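Local structure of alpha-fucosidase GH29 (Fusarium graminearum, 4PSR) at residues Asp26-Val31 / Tyr374-Trp379. The protein probably removes alpha-1,6-linked L-fucose by hydrolysis from the reducing-end N-acetylglucosamine of glycoprotein glycans, as a glycoside hydrolase of family 29. Numbering follows the deposited sequence.
Sequences DAKFGV and YDTRAW
Asp-26 and Asp-375 bring the two backbones together: Asp-375 N donates to Asp-26 O at 3.0 Å, in the carbonyl plane and nearly straight at 166°. Tyr-374 lies beside this bond. Its ring turns an edge to Ala-27 O, which sits in the ring plane 3.5 Å from Tyr-374 CD1. Arg-377 bends at chi2 (-66°), which swings its guanidinium back to Asp-26. NH1 and NH2 of Arg-377 both grip one oxygen, Asp-26 OD1, at 2.8 and 2.9 Å. The oxygen lies in the guanidinium plane, but the carboxylate is turned 44° from that plane. Lys-411 also pairs with Asp-26 OD1, and Glu-22 with Arg-377 NH2. The other acidic side chain, Asp-375, brings OD1 to 3.3 Å from Asp-26 CB. Asp-375 OD1 pairs with Arg-118, and the Tyr-374 hydroxyl bonds to Gly-116 O. Lys-28 has positive phi, just past helix 22-27. Its chain bends at chi2 and then runs extended, taking Lys-28 NZ to Thr-376 O at 2.9 Å. Arg-377 NH1 reaches the same carbonyl oxygen from the opposite face. Lys-28 NZ also bonds to Arg-25 O and to a water that donates to Thr-376 OG1, which is hydrogen-bonded to Val-373 O as well. The contact joins the entry to the first strand of the TIM barrel, 29-33, to the loop leading from helix 353-369 to the C-terminal beta domain. Lys-28 NZ and Arg-377 NH1, two cationic groups, lie 4.3 Å apart; the carbonyl of Thr-376 between them and the carboxylate of Asp-26 probably ease their repulsion.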
# COMPACT_ATOMS: atom_id res chain seq x y z
N ASP A 26 -6.09 11.10 -0.74
CA ASP A 26 -5.26 12.26 -0.46
C ASP A 26 -4.05 11.91 0.39
O ASP A 26 -3.07 12.66 0.40
CB ASP A 26 -6.08 13.30 0.32
CG ASP A 26 -7.15 13.99 -0.51
OD1 ASP A 26 -7.14 13.92 -1.77
OD2 ASP A 26 -8.04 14.60 0.14
N ALA A 27 -4.15 10.84 1.16
CA ALA A 27 -3.20 10.56 2.23
C ALA A 27 -1.81 10.16 1.77
O ALA A 27 -0.83 10.63 2.35
CB ALA A 27 -3.76 9.52 3.18
N LYS A 28 -1.76 9.25 0.80
CA LYS A 28 -0.55 8.77 0.12
C LYS A 28 0.40 7.88 0.89
O LYS A 28 0.85 6.87 0.35
CB LYS A 28 0.26 9.90 -0.49
CG LYS A 28 -0.54 10.83 -1.44
CD LYS A 28 -1.38 10.08 -2.47
CE LYS A 28 -1.98 11.02 -3.47
NZ LYS A 28 -2.88 10.31 -4.40
N PHE A 29 0.71 8.25 2.13
CA PHE A 29 1.79 7.64 2.90
C PHE A 29 1.30 7.34 4.30
O PHE A 29 0.75 8.21 4.98
CB PHE A 29 3.00 8.60 2.96
CG PHE A 29 4.14 8.07 3.78
CD1 PHE A 29 4.77 6.86 3.47
CD2 PHE A 29 4.60 8.80 4.87
CE1 PHE A 29 5.83 6.37 4.28
CE2 PHE A 29 5.65 8.32 5.66
CZ PHE A 29 6.27 7.11 5.35
N GLY A 30 1.45 6.07 4.70
CA GLY A 30 1.17 5.63 6.06
C GLY A 30 2.28 4.75 6.61
O GLY A 30 3.19 4.33 5.87
N VAL A 31 2.24 4.50 7.91
CA VAL A 31 3.23 3.67 8.58
C VAL A 31 2.55 2.67 9.52
O VAL A 31 1.67 3.01 10.30
CB VAL A 31 4.25 4.53 9.38
CG1 VAL A 31 5.17 3.66 10.22
CG2 VAL A 31 5.07 5.40 8.43
N TYR A 374 0.79 14.84 -1.26
CA TYR A 374 -0.52 14.86 -0.61
C TYR A 374 -1.53 15.54 -1.48
O TYR A 374 -1.24 16.54 -2.16
CB TYR A 374 -0.44 15.62 0.69
CG TYR A 374 0.59 15.12 1.67
CD1 TYR A 374 0.50 13.86 2.26
CD2 TYR A 374 1.61 15.95 2.09
CE1 TYR A 374 1.44 13.45 3.22
CE2 TYR A 374 2.55 15.57 3.01
CZ TYR A 374 2.45 14.33 3.61
OH TYR A 374 3.36 13.96 4.55
N ASP A 375 -2.75 15.01 -1.45
CA ASP A 375 -3.90 15.66 -2.09
C ASP A 375 -3.81 15.69 -3.61
O ASP A 375 -4.66 16.30 -4.25
CB ASP A 375 -4.10 17.11 -1.58
CG ASP A 375 -4.26 17.19 -0.07
OD1 ASP A 375 -4.57 16.20 0.59
OD2 ASP A 375 -4.00 18.29 0.46
N THR A 376 -2.83 15.02 -4.21
CA THR A 376 -2.71 14.94 -5.67
C THR A 376 -3.38 13.66 -6.19
O THR A 376 -3.81 12.81 -5.41
CB THR A 376 -1.24 14.95 -6.16
OG1 THR A 376 -0.56 13.73 -5.78
CG2 THR A 376 -0.46 16.16 -5.65
N ARG A 377 -3.48 13.55 -7.50
CA ARG A 377 -3.93 12.34 -8.15
C ARG A 377 -2.96 12.01 -9.28
O ARG A 377 -2.23 12.87 -9.81
CB ARG A 377 -5.33 12.55 -8.73
CG ARG A 377 -6.44 12.84 -7.72
CD ARG A 377 -6.69 11.63 -6.82
NE ARG A 377 -7.77 11.87 -5.85
CZ ARG A 377 -7.61 12.37 -4.63
NH1 ARG A 377 -6.42 12.70 -4.15
NH2 ARG A 377 -8.66 12.56 -3.84
N ALA A 378 -2.98 10.75 -9.69
CA ALA A 378 -2.17 10.30 -10.78
C ALA A 378 -2.57 11.00 -12.07
O ALA A 378 -3.74 11.37 -12.27
CB ALA A 378 -2.34 8.78 -10.93
N TRP A 379 -1.60 11.17 -12.95
CA TRP A 379 -1.84 11.65 -14.31
C TRP A 379 -2.31 10.43 -15.12
O TRP A 379 -2.70 9.44 -14.53
CB TRP A 379 -0.56 12.24 -14.88
CG TRP A 379 -0.74 13.15 -16.06
CD1 TRP A 379 -1.84 13.90 -16.36
CD2 TRP A 379 0.23 13.43 -17.07
NE1 TRP A 379 -1.61 14.63 -17.51
CE2 TRP A 379 -0.35 14.34 -17.97
CE3 TRP A 379 1.52 12.96 -17.32
CZ2 TRP A 379 0.32 14.82 -19.09
CZ3 TRP A 379 2.20 13.45 -18.43
CH2 TRP A 379 1.58 14.37 -19.30
O HOH W 1 -1.30 11.21 -6.79